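Local atomic coordinates of serine-tRNA ligase (Naegleria fowleri, PDB entry 6BLJ), a protein that probably attaches serine to its cognate tRNA in the cytoplasm, activating the amino acid with ATP through a seryl-adenylate, as a class II aminoacyl-tRNA synthetase. Residues I327-Q332 against T448-C453; L391-P396 against R405-C410; C312-V317 against F333-Q338. All coordinates share one frame; numbering follows the deposited sequence. Where two conformers were deposited one is given.

Contact 1 (I327-Q332 against T448-C453). With AMP (adenosine monophosphate), chain D.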
# COMPACT_ATOMS: atom_id res chain seq x y z
N ILE A 327 11.43 -21.95 -5.08
CA ILE A 327 10.19 -21.52 -5.71
C ILE A 327 8.96 -22.08 -4.99
O ILE A 327 7.87 -22.19 -5.58
CB ILE A 327 10.19 -21.86 -7.21
CG1 ILE A 327 10.15 -23.38 -7.46
CG2 ILE A 327 11.46 -21.27 -7.86
CD1 ILE A 327 10.15 -23.72 -8.98
N PHE A 328 9.11 -22.43 -3.71
CA PHE A 328 7.98 -22.87 -2.88
C PHE A 328 7.01 -21.72 -2.60
O PHE A 328 5.79 -21.90 -2.65
CB PHE A 328 8.52 -23.46 -1.58
CG PHE A 328 7.47 -23.90 -0.61
CD1 PHE A 328 6.91 -22.99 0.27
CD2 PHE A 328 7.09 -25.24 -0.53
CE1 PHE A 328 5.94 -23.40 1.20
CE2 PHE A 328 6.13 -25.65 0.40
CZ PHE A 328 5.55 -24.74 1.26
N ARG A 329 7.53 -20.55 -2.26
CA ARG A 329 6.72 -19.36 -2.03
C ARG A 329 7.31 -18.24 -2.87
O ARG A 329 8.39 -17.73 -2.55
CB ARG A 329 6.70 -18.97 -0.55
CG ARG A 329 5.86 -17.73 -0.26
CD ARG A 329 5.96 -17.31 1.20
NE ARG A 329 5.55 -18.37 2.11
CZ ARG A 329 4.29 -18.63 2.44
NH1 ARG A 329 3.30 -17.88 1.94
NH2 ARG A 329 4.01 -19.63 3.26
N VAL A 330 6.58 -17.83 -3.91
CA VAL A 330 7.05 -16.85 -4.87
C VAL A 330 5.94 -15.81 -5.08
O VAL A 330 4.85 -15.93 -4.53
CB VAL A 330 7.45 -17.51 -6.21
CG1 VAL A 330 8.74 -18.31 -6.04
CG2 VAL A 330 6.32 -18.43 -6.71
N HIS A 331 6.25 -14.77 -5.87
CA HIS A 331 5.28 -13.76 -6.25
C HIS A 331 4.53 -14.11 -7.53
O HIS A 331 3.53 -13.44 -7.82
CB HIS A 331 5.94 -12.39 -6.45
CG HIS A 331 6.66 -11.87 -5.24
ND1 HIS A 331 6.01 -11.59 -4.06
CD2 HIS A 331 7.96 -11.56 -5.05
CE1 HIS A 331 6.89 -11.13 -3.18
NE2 HIS A 331 8.08 -11.11 -3.76
N GLN A 332 4.99 -15.12 -8.27
CA GLN A 332 4.47 -15.43 -9.60
C GLN A 332 4.49 -16.94 -9.80
O GLN A 332 5.57 -17.56 -9.74
CB GLN A 332 5.32 -14.73 -10.66
CG GLN A 332 5.00 -15.06 -12.11
CD GLN A 332 6.08 -14.53 -13.05
OE1 GLN A 332 6.50 -13.38 -12.95
NE2 GLN A 332 6.55 -15.38 -13.95
N THR A 448 1.88 -24.92 -9.77
CA THR A 448 2.90 -25.82 -10.31
C THR A 448 4.29 -25.61 -9.71
O THR A 448 5.01 -26.59 -9.56
CB THR A 448 2.93 -25.73 -11.85
OG1 THR A 448 3.24 -24.39 -12.26
CG2 THR A 448 1.57 -26.16 -12.44
N SER A 449 4.68 -24.39 -9.34
CA SER A 449 6.04 -24.22 -8.79
C SER A 449 6.20 -24.98 -7.47
O SER A 449 7.21 -25.66 -7.26
CB SER A 449 6.40 -22.74 -8.66
OG SER A 449 5.86 -22.10 -7.50
N ARG A 450 5.20 -24.91 -6.59
CA ARG A 450 5.27 -25.67 -5.34
C ARG A 450 5.09 -27.17 -5.56
O ARG A 450 5.68 -27.99 -4.84
CB ARG A 450 4.24 -25.14 -4.33
CG ARG A 450 4.37 -25.73 -2.91
CD ARG A 450 3.40 -25.08 -1.92
NE ARG A 450 3.71 -23.66 -1.72
CZ ARG A 450 3.13 -22.89 -0.80
NH1 ARG A 450 2.22 -23.43 0.02
NH2 ARG A 450 3.49 -21.62 -0.68
N THR A 451 4.23 -27.57 -6.51
CA THR A 451 4.12 -29.00 -6.84
C THR A 451 5.43 -29.52 -7.43
O THR A 451 5.84 -30.65 -7.13
CB THR A 451 2.93 -29.24 -7.78
OG1 THR A 451 1.71 -28.89 -7.11
CG2 THR A 451 2.82 -30.71 -8.23
N LEU A 452 6.13 -28.71 -8.25
CA LEU A 452 7.45 -29.10 -8.75
C LEU A 452 8.45 -29.30 -7.62
O LEU A 452 9.26 -30.23 -7.65
CB LEU A 452 8.01 -28.07 -9.74
CG LEU A 452 7.47 -27.91 -11.17
CD1 LEU A 452 8.22 -26.77 -11.87
CD2 LEU A 452 7.58 -29.23 -11.98
N CYS A 453 8.45 -28.41 -6.62
CA CYS A 453 9.28 -28.63 -5.43
C CYS A 453 9.00 -29.98 -4.78
O CYS A 453 9.91 -30.69 -4.35
CB CYS A 453 9.04 -27.52 -4.41
SG CYS A 453 9.60 -25.90 -4.95
P AMP D . -4.45 -20.14 -1.38
O1P AMP D . -3.70 -19.21 -0.42
O2P AMP D . -5.24 -19.55 -2.48
O3P AMP D . -5.25 -21.14 -0.55
O5' AMP D . -3.31 -21.00 -2.08
C5' AMP D . -3.62 -22.09 -2.94
C4' AMP D . -2.38 -22.87 -3.29
O4' AMP D . -1.52 -22.08 -4.16
C3' AMP D . -1.49 -23.23 -2.12
O3' AMP D . -1.92 -24.39 -1.44
C2' AMP D . -0.12 -23.38 -2.77
O2' AMP D . -0.01 -24.64 -3.40
C1' AMP D . -0.17 -22.30 -3.84
N9 AMP D . 0.44 -21.02 -3.41
C8 AMP D . -0.14 -20.07 -2.61
N7 AMP D . 0.61 -19.02 -2.38
C5 AMP D . 1.77 -19.29 -3.10
C6 AMP D . 2.96 -18.56 -3.28
N6 AMP D . 3.18 -17.34 -2.76
N1 AMP D . 3.94 -19.13 -4.02
C2 AMP D . 3.71 -20.33 -4.58
N3 AMP D . 2.61 -21.09 -4.50
C4 AMP D . 1.68 -20.52 -3.74
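The adenine end of the AMP site is built where the motif 2 loop of this class II synthetase core, residues 327-332, meets the first turns of the motif 3 helix 448-458, and Phe328 and Arg450 form the heart of that meeting. The guanidinium of Arg450 lies flat over one face of the Phe328 ring, the two planes 5° apart and Arg450 CZ 3.8 Å from the ring centroid, a cation-pi stack. Arg450 CD also sits over the ring as a CH-pi donor. The opposite face of the guanidinium receives AMP C2' at its rim, so the arginine is sandwiched between ring and ribose.

At the guanidinium edge, Arg450 NE donates to Phe328 O at 2.9 Å and Arg450 NH2 to the same oxygen at 3.0 Å, a side-on grip that fixes the rotation of the group. With CG anti to the backbone N (chi1 -172°) and a bend at chi3, the chain brings its planar head onto the ring. Arg450 NH1 turns to a salt bridge with Glu406. Arg329, close to Arg450, makes salt bridges with Asp323 and Glu316, which probably offset the two like charges.

Next to Arg450 along the helix, the small Ser449 can press against the loop and give its hydroxyl to Ile327 O, OG to O 2.8 Å. Ile327 CG1 packs on Cys453 SG at 3.6 Å, a branched apolar chain against a polarisable sulfur, both suited to a buried site.

Val330 reads the base through its backbone: its N donates almost straight to AMP N1 (2.9 Å, 171°), and its O accepts from AMP N6 (2.8 Å). A donor facing N1 and an acceptor facing the amino group match adenine, whereas guanine, with a protonated N1 and a carbonyl at C6, would present the reverse pattern.

Contact 2 (L391-P396 against R405-C410); sequences LEAWFP and RELVSC. With AMP (adenosine monophosphate), chain D.
Leu391 and Val408 lie side by side in an antiparallel hairpin whose backbone pairing is interrupted by a classic beta bulge. Leu391 O accepts two bonds there, a nearly straight one from Leu407 N (2.8 Å, 173°) and a longer one from Val408 N (3.3 Å), while Leu391 N donates to Val408 O. Beyond the bulge, Ala393 and Arg405 form a hydrogen-bonded pair, with Ala393 N to Arg405 O at 2.8 Å.

Leu391, Ala393 and Val408 line one sheet face; Leu407, turned out of register by the bulge, and Phe395 add to the apolar cluster. Leu391 CB meets Val408 CB at 3.7 Å, and the methyl of Ala393 is small enough to admit Leu407 CD1 at a tight 3.4 Å. Phe395 turns its ring edge to Leu407 CD2, and its CE1 lies 3.8 Å from Arg405 CB, the aliphatic root of a chain whose guanidinium goes on to Asp323.

Polar groups of the second strand serve the nucleotide: Leu407 O accepts from AMP O2' at 2.8 Å, and the short Ser409 side chain places OG 2.6 Å from AMP O3P, to which it donates.

Helix 448-458 packs against Ala393, Phe395 and Leu407, helix 348-366 covers Leu391 and Val408, and strand 436-447 flanks strand 404-412 as its other neighbour in the sheet.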
# COMPACT_ATOMS: atom_id res chain seq x y z
N LEU A 391 -4.97 -29.97 1.45
CA LEU A 391 -4.11 -31.12 1.22
C LEU A 391 -2.69 -30.67 1.49
O LEU A 391 -2.20 -29.73 0.85
CB LEU A 391 -4.21 -31.65 -0.21
CG LEU A 391 -5.48 -32.27 -0.76
CD1 LEU A 391 -5.18 -32.96 -2.09
CD2 LEU A 391 -6.03 -33.25 0.23
N GLU A 392 -2.03 -31.32 2.45
CA GLU A 392 -0.64 -31.05 2.80
C GLU A 392 0.19 -32.22 2.32
O GLU A 392 -0.05 -33.37 2.72
CB GLU A 392 -0.47 -30.83 4.30
CG GLU A 392 -1.26 -29.62 4.87
CD GLU A 392 -1.03 -29.43 6.36
OE1 GLU A 392 -0.56 -30.37 7.05
OE2 GLU A 392 -1.38 -28.35 6.86
N ALA A 393 1.18 -31.95 1.46
CA ALA A 393 2.00 -33.00 0.88
C ALA A 393 3.29 -33.18 1.66
O ALA A 393 3.75 -32.28 2.38
CB ALA A 393 2.33 -32.68 -0.58
N TRP A 394 3.87 -34.36 1.51
CA TRP A 394 5.13 -34.75 2.14
C TRP A 394 6.33 -34.15 1.41
O TRP A 394 6.49 -34.34 0.20
CB TRP A 394 5.20 -36.29 2.13
CG TRP A 394 6.43 -36.93 2.68
CD1 TRP A 394 7.37 -37.63 1.96
CD2 TRP A 394 6.84 -36.99 4.05
NE1 TRP A 394 8.35 -38.11 2.81
CE2 TRP A 394 8.05 -37.72 4.09
CE3 TRP A 394 6.31 -36.49 5.24
CZ2 TRP A 394 8.72 -37.97 5.29
CZ3 TRP A 394 6.98 -36.73 6.43
CH2 TRP A 394 8.18 -37.48 6.44
N PHE A 395 7.20 -33.47 2.16
CA PHE A 395 8.45 -32.91 1.65
C PHE A 395 9.61 -33.57 2.38
O PHE A 395 10.03 -33.10 3.45
CB PHE A 395 8.49 -31.39 1.82
CG PHE A 395 7.64 -30.62 0.83
CD1 PHE A 395 6.27 -30.50 1.02
CD2 PHE A 395 8.22 -30.02 -0.28
CE1 PHE A 395 5.50 -29.79 0.11
CE2 PHE A 395 7.45 -29.30 -1.19
CZ PHE A 395 6.08 -29.19 -0.99
N PRO A 396 10.17 -34.67 1.85
CA PRO A 396 11.20 -35.42 2.60
C PRO A 396 12.51 -34.67 2.80
O PRO A 396 13.33 -35.09 3.62
CB PRO A 396 11.42 -36.69 1.75
CG PRO A 396 11.01 -36.29 0.35
CD PRO A 396 9.87 -35.28 0.53
N ARG A 405 3.46 -29.78 4.07
CA ARG A 405 3.15 -28.41 3.70
C ARG A 405 1.98 -28.37 2.72
O ARG A 405 1.86 -29.24 1.85
CB ARG A 405 4.36 -27.70 3.07
CG ARG A 405 5.60 -27.63 3.98
CD ARG A 405 5.38 -26.81 5.25
NE ARG A 405 5.02 -25.41 4.99
CZ ARG A 405 5.89 -24.43 4.75
NH1 ARG A 405 7.20 -24.65 4.71
NH2 ARG A 405 5.43 -23.20 4.54
N GLU A 406 1.16 -27.33 2.86
CA GLU A 406 -0.04 -27.21 2.04
C GLU A 406 0.31 -27.07 0.56
O GLU A 406 1.19 -26.31 0.16
CB GLU A 406 -0.87 -26.00 2.52
CG GLU A 406 -0.30 -24.63 2.21
CD GLU A 406 0.83 -24.19 3.14
OE1 GLU A 406 1.24 -24.99 4.02
OE2 GLU A 406 1.31 -23.04 2.99
N LEU A 407 -0.39 -27.86 -0.26
CA LEU A 407 -0.37 -27.77 -1.72
C LEU A 407 -1.72 -27.35 -2.29
O LEU A 407 -1.77 -26.84 -3.42
CB LEU A 407 -0.03 -29.14 -2.36
CG LEU A 407 1.41 -29.63 -2.40
CD1 LEU A 407 1.53 -30.82 -3.37
CD2 LEU A 407 2.28 -28.50 -2.83
N VAL A 408 -2.80 -27.59 -1.55
CA VAL A 408 -4.18 -27.44 -2.01
C VAL A 408 -5.00 -26.86 -0.87
O VAL A 408 -4.84 -27.27 0.29
CB VAL A 408 -4.77 -28.79 -2.46
CG1 VAL A 408 -6.30 -28.72 -2.57
CG2 VAL A 408 -4.15 -29.24 -3.78
N SER A 409 -5.87 -25.91 -1.19
CA SER A 409 -6.95 -25.51 -0.31
C SER A 409 -8.28 -25.64 -1.07
O SER A 409 -8.36 -25.34 -2.26
CB SER A 409 -6.75 -24.07 0.18
OG SER A 409 -6.79 -23.19 -0.92
N CYS A 410 -9.30 -26.11 -0.35
CA CYS A 410 -10.62 -26.40 -0.92
C CYS A 410 -11.66 -25.83 0.04
O CYS A 410 -11.67 -26.20 1.21
CB CYS A 410 -10.80 -27.91 -1.09
SG CYS A 410 -12.44 -28.50 -1.62
P AMP D . -4.45 -20.14 -1.38
O1P AMP D . -3.70 -19.21 -0.42
O2P AMP D . -5.24 -19.55 -2.48
O3P AMP D . -5.25 -21.14 -0.55
O5' AMP D . -3.31 -21.00 -2.08
C5' AMP D . -3.62 -22.09 -2.94
C4' AMP D . -2.38 -22.87 -3.29
O4' AMP D . -1.52 -22.08 -4.16
C3' AMP D . -1.49 -23.23 -2.12
O3' AMP D . -1.92 -24.39 -1.44
C2' AMP D . -0.12 -23.38 -2.77
O2' AMP D . -0.01 -24.64 -3.40
C1' AMP D . -0.17 -22.30 -3.84
N9 AMP D . 0.44 -21.02 -3.41
C8 AMP D . -0.14 -20.07 -2.61
N7 AMP D . 0.61 -19.02 -2.38
C5 AMP D . 1.77 -19.29 -3.10
C6 AMP D . 2.96 -18.56 -3.28
N6 AMP D . 3.18 -17.34 -2.76
N1 AMP D . 3.94 -19.13 -4.02
C2 AMP D . 3.71 -20.33 -4.58
N3 AMP D . 2.61 -21.09 -4.50
C4 AMP D . 1.68 -20.52 -3.74

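Contact 3 (C312-V317 against F333-Q338); sequences CFRKEV and FEKIEQ. With AMP (adenosine monophosphate), chain D.
Cys312 pairs with Phe333 where strands 304-313 and 332-342, the two strands of motif 2, run antiparallel, its N donating to Phe333 O at 2.7 Å and its O accepting from Phe333 N at 3.1 Å. Its compact side chain fits beneath the aromatic ring: CB stands 4.0 Å from the Phe333 centroid as a CH-pi contact, while SG passes obliquely and touches Lys335 CB. Phe333, with CG between its backbone N and carbonyl carbon (chi1 60°), offers the opposite ring face to the adenine, Phe333 CZ reaching AMP C4 at 3.5 Å.

Arg314 follows, its NE at the edge of the same ring, near its plane, and held there by a bond to Ala282 O. Its chain, extended from CG to NE, carries the guanidinium to the phosphate, which lies in the plane at its edge. Arg314 NH1 donates to AMP O1P and Arg314 NH2 to AMP O2P, each at 2.9 Å and both nearly straight.

Glu316 bends at chi2 so that OE2 accepts from AMP N6 at 3.0 Å.

Lys335 NZ is tied to Glu337 OE1 at 2.9 Å and to Thr283. The aromatic ring thus supplies a flat bed for the base, while the two-pronged arginine probably offsets part of the phosphate charge.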
# COMPACT_ATOMS: atom_id res chain seq x y z
N CYS A 312 -0.68 -16.42 -11.41
CA CYS A 312 -1.14 -15.82 -10.17
C CYS A 312 -0.02 -14.97 -9.59
O CYS A 312 1.15 -15.37 -9.62
CB CYS A 312 -1.53 -16.88 -9.14
SG CYS A 312 -2.76 -18.06 -9.77
N PHE A 313 -0.39 -13.83 -9.01
CA PHE A 313 0.58 -12.87 -8.49
C PHE A 313 0.24 -12.51 -7.05
O PHE A 313 -0.90 -12.14 -6.76
CB PHE A 313 0.62 -11.60 -9.34
CG PHE A 313 0.88 -11.86 -10.82
CD1 PHE A 313 2.17 -11.79 -11.33
CD2 PHE A 313 -0.17 -12.14 -11.68
CE1 PHE A 313 2.41 -12.01 -12.70
CE2 PHE A 313 0.06 -12.37 -13.05
CZ PHE A 313 1.34 -12.29 -13.55
N ARG A 314 1.23 -12.61 -6.16
CA ARG A 314 0.98 -12.37 -4.74
C ARG A 314 2.14 -11.61 -4.13
O ARG A 314 3.29 -12.05 -4.22
CB ARG A 314 0.73 -13.68 -4.01
CG ARG A 314 -0.48 -14.41 -4.55
CD ARG A 314 -0.90 -15.51 -3.65
NE ARG A 314 -2.02 -16.24 -4.21
CZ ARG A 314 -2.75 -17.08 -3.51
NH1 ARG A 314 -2.46 -17.28 -2.21
NH2 ARG A 314 -3.74 -17.73 -4.10
N LYS A 315 1.83 -10.49 -3.47
CA LYS A 315 2.87 -9.66 -2.89
C LYS A 315 3.53 -10.34 -1.68
O LYS A 315 4.71 -10.08 -1.41
CB LYS A 315 2.31 -8.30 -2.48
CG LYS A 315 1.79 -7.45 -3.66
CD LYS A 315 1.59 -6.00 -3.23
CE LYS A 315 0.59 -5.93 -2.08
NZ LYS A 315 0.09 -4.55 -1.88
N GLU A 316 2.81 -11.21 -0.97
CA GLU A 316 3.37 -11.93 0.19
C GLU A 316 3.97 -10.97 1.21
O GLU A 316 5.00 -11.26 1.84
CB GLU A 316 4.41 -12.97 -0.25
CG GLU A 316 3.85 -14.06 -1.17
CD GLU A 316 2.84 -14.92 -0.46
OE1 GLU A 316 3.08 -15.20 0.73
OE2 GLU A 316 1.82 -15.31 -1.08
N VAL A 317 3.33 -9.82 1.40
CA VAL A 317 3.88 -8.82 2.32
C VAL A 317 3.97 -9.38 3.74
O VAL A 317 4.93 -9.10 4.47
CB VAL A 317 3.05 -7.52 2.27
CG1 VAL A 317 3.48 -6.57 3.40
CG2 VAL A 317 3.30 -6.85 0.94
N PHE A 333 3.33 -17.53 -10.06
CA PHE A 333 3.25 -18.97 -10.29
C PHE A 333 1.98 -19.29 -11.08
O PHE A 333 1.00 -18.53 -11.05
CB PHE A 333 3.28 -19.74 -8.95
CG PHE A 333 2.15 -19.38 -8.01
CD1 PHE A 333 2.25 -18.28 -7.17
CD2 PHE A 333 0.98 -20.14 -7.96
CE1 PHE A 333 1.21 -17.95 -6.28
CE2 PHE A 333 -0.06 -19.81 -7.09
CZ PHE A 333 0.07 -18.70 -6.24
N GLU A 334 2.01 -20.42 -11.80
CA GLU A 334 0.81 -20.88 -12.50
C GLU A 334 0.01 -21.81 -11.62
O GLU A 334 0.57 -22.56 -10.81
CB GLU A 334 1.15 -21.60 -13.82
CG GLU A 334 1.56 -20.65 -14.94
CD GLU A 334 2.94 -20.03 -14.72
OE1 GLU A 334 3.91 -20.79 -14.48
OE2 GLU A 334 3.06 -18.79 -14.80
N LYS A 335 -1.31 -21.76 -11.77
CA LYS A 335 -2.18 -22.58 -10.94
C LYS A 335 -3.40 -23.03 -11.74
O LYS A 335 -4.04 -22.23 -12.42
CB LYS A 335 -2.60 -21.85 -9.66
CG LYS A 335 -3.52 -22.70 -8.75
CD LYS A 335 -3.69 -22.12 -7.33
CE LYS A 335 -4.34 -20.72 -7.31
NZ LYS A 335 -5.62 -20.65 -8.07
N ILE A 336 -3.70 -24.32 -11.66
CA ILE A 336 -4.93 -24.89 -12.21
C ILE A 336 -5.91 -25.03 -11.06
O ILE A 336 -5.59 -25.65 -10.04
CB ILE A 336 -4.67 -26.25 -12.88
CG1 ILE A 336 -3.52 -26.15 -13.89
CG2 ILE A 336 -5.98 -26.79 -13.50
CD1 ILE A 336 -3.70 -25.14 -14.98
N GLU A 337 -7.10 -24.45 -11.23
CA GLU A 337 -8.07 -24.24 -10.17
C GLU A 337 -9.39 -24.91 -10.52
O GLU A 337 -9.84 -24.85 -11.68
CB GLU A 337 -8.27 -22.72 -9.94
CG GLU A 337 -9.24 -22.35 -8.83
CD GLU A 337 -8.61 -22.43 -7.44
OE1 GLU A 337 -7.41 -22.79 -7.34
OE2 GLU A 337 -9.31 -22.13 -6.45
N GLN A 338 -9.99 -25.60 -9.54
CA GLN A 338 -11.38 -26.05 -9.64
C GLN A 338 -12.29 -24.95 -9.12
O GLN A 338 -12.06 -24.41 -8.04
CB GLN A 338 -11.64 -27.31 -8.83
CG GLN A 338 -10.80 -28.53 -9.16
CD GLN A 338 -11.12 -29.69 -8.20
OE1 GLN A 338 -12.15 -30.33 -8.33
NE2 GLN A 338 -10.24 -29.94 -7.24
P AMP D . -4.45 -20.14 -1.38
O1P AMP D . -3.70 -19.21 -0.42
O2P AMP D . -5.24 -19.55 -2.48
O3P AMP D . -5.25 -21.14 -0.55
O5' AMP D . -3.31 -21.00 -2.08
C5' AMP D . -3.62 -22.09 -2.94
C4' AMP D . -2.38 -22.87 -3.29
O4' AMP D . -1.52 -22.08 -4.16
C3' AMP D . -1.49 -23.23 -2.12
O3' AMP D . -1.92 -24.39 -1.44
C2' AMP D . -0.12 -23.38 -2.77
O2' AMP D . -0.01 -24.64 -3.40
C1' AMP D . -0.17 -22.30 -3.84
N9 AMP D . 0.44 -21.02 -3.41
C8 AMP D . -0.14 -20.07 -2.61
N7 AMP D . 0.61 -19.02 -2.38
C5 AMP D . 1.77 -19.29 -3.10
C6 AMP D . 2.96 -18.56 -3.28
N6 AMP D . 3.18 -17.34 -2.76
N1 AMP D . 3.94 -19.13 -4.02
C2 AMP D . 3.71 -20.33 -4.58
N3 AMP D . 2.61 -21.09 -4.50
C4 AMP D . 1.68 -20.52 -3.74

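All three contacts are buried in the class II core and converge on one AMP. Contacts 2 and 3 are strand pairings within the same mixed sheet, about 15 Å apart between centres and not touching; contact 1 instead sets a loop against a helix and touches both. It meets contact 2 through a salt bridge and packing on Arg405 and Leu407. With contact 3 it is continuous, 327-332 running straight into 333-338, and His331 also bonds to Arg314 O. Contact 1 chiefly reads the base edge, shared with Glu316 of contact 3, while its Arg450 joins contact 2 at the ribose; contact 2 chiefly holds ribose and phosphate, and contact 3 chiefly supplies stacking and charge. Contacts 1 and 3 alone reach the second subunit.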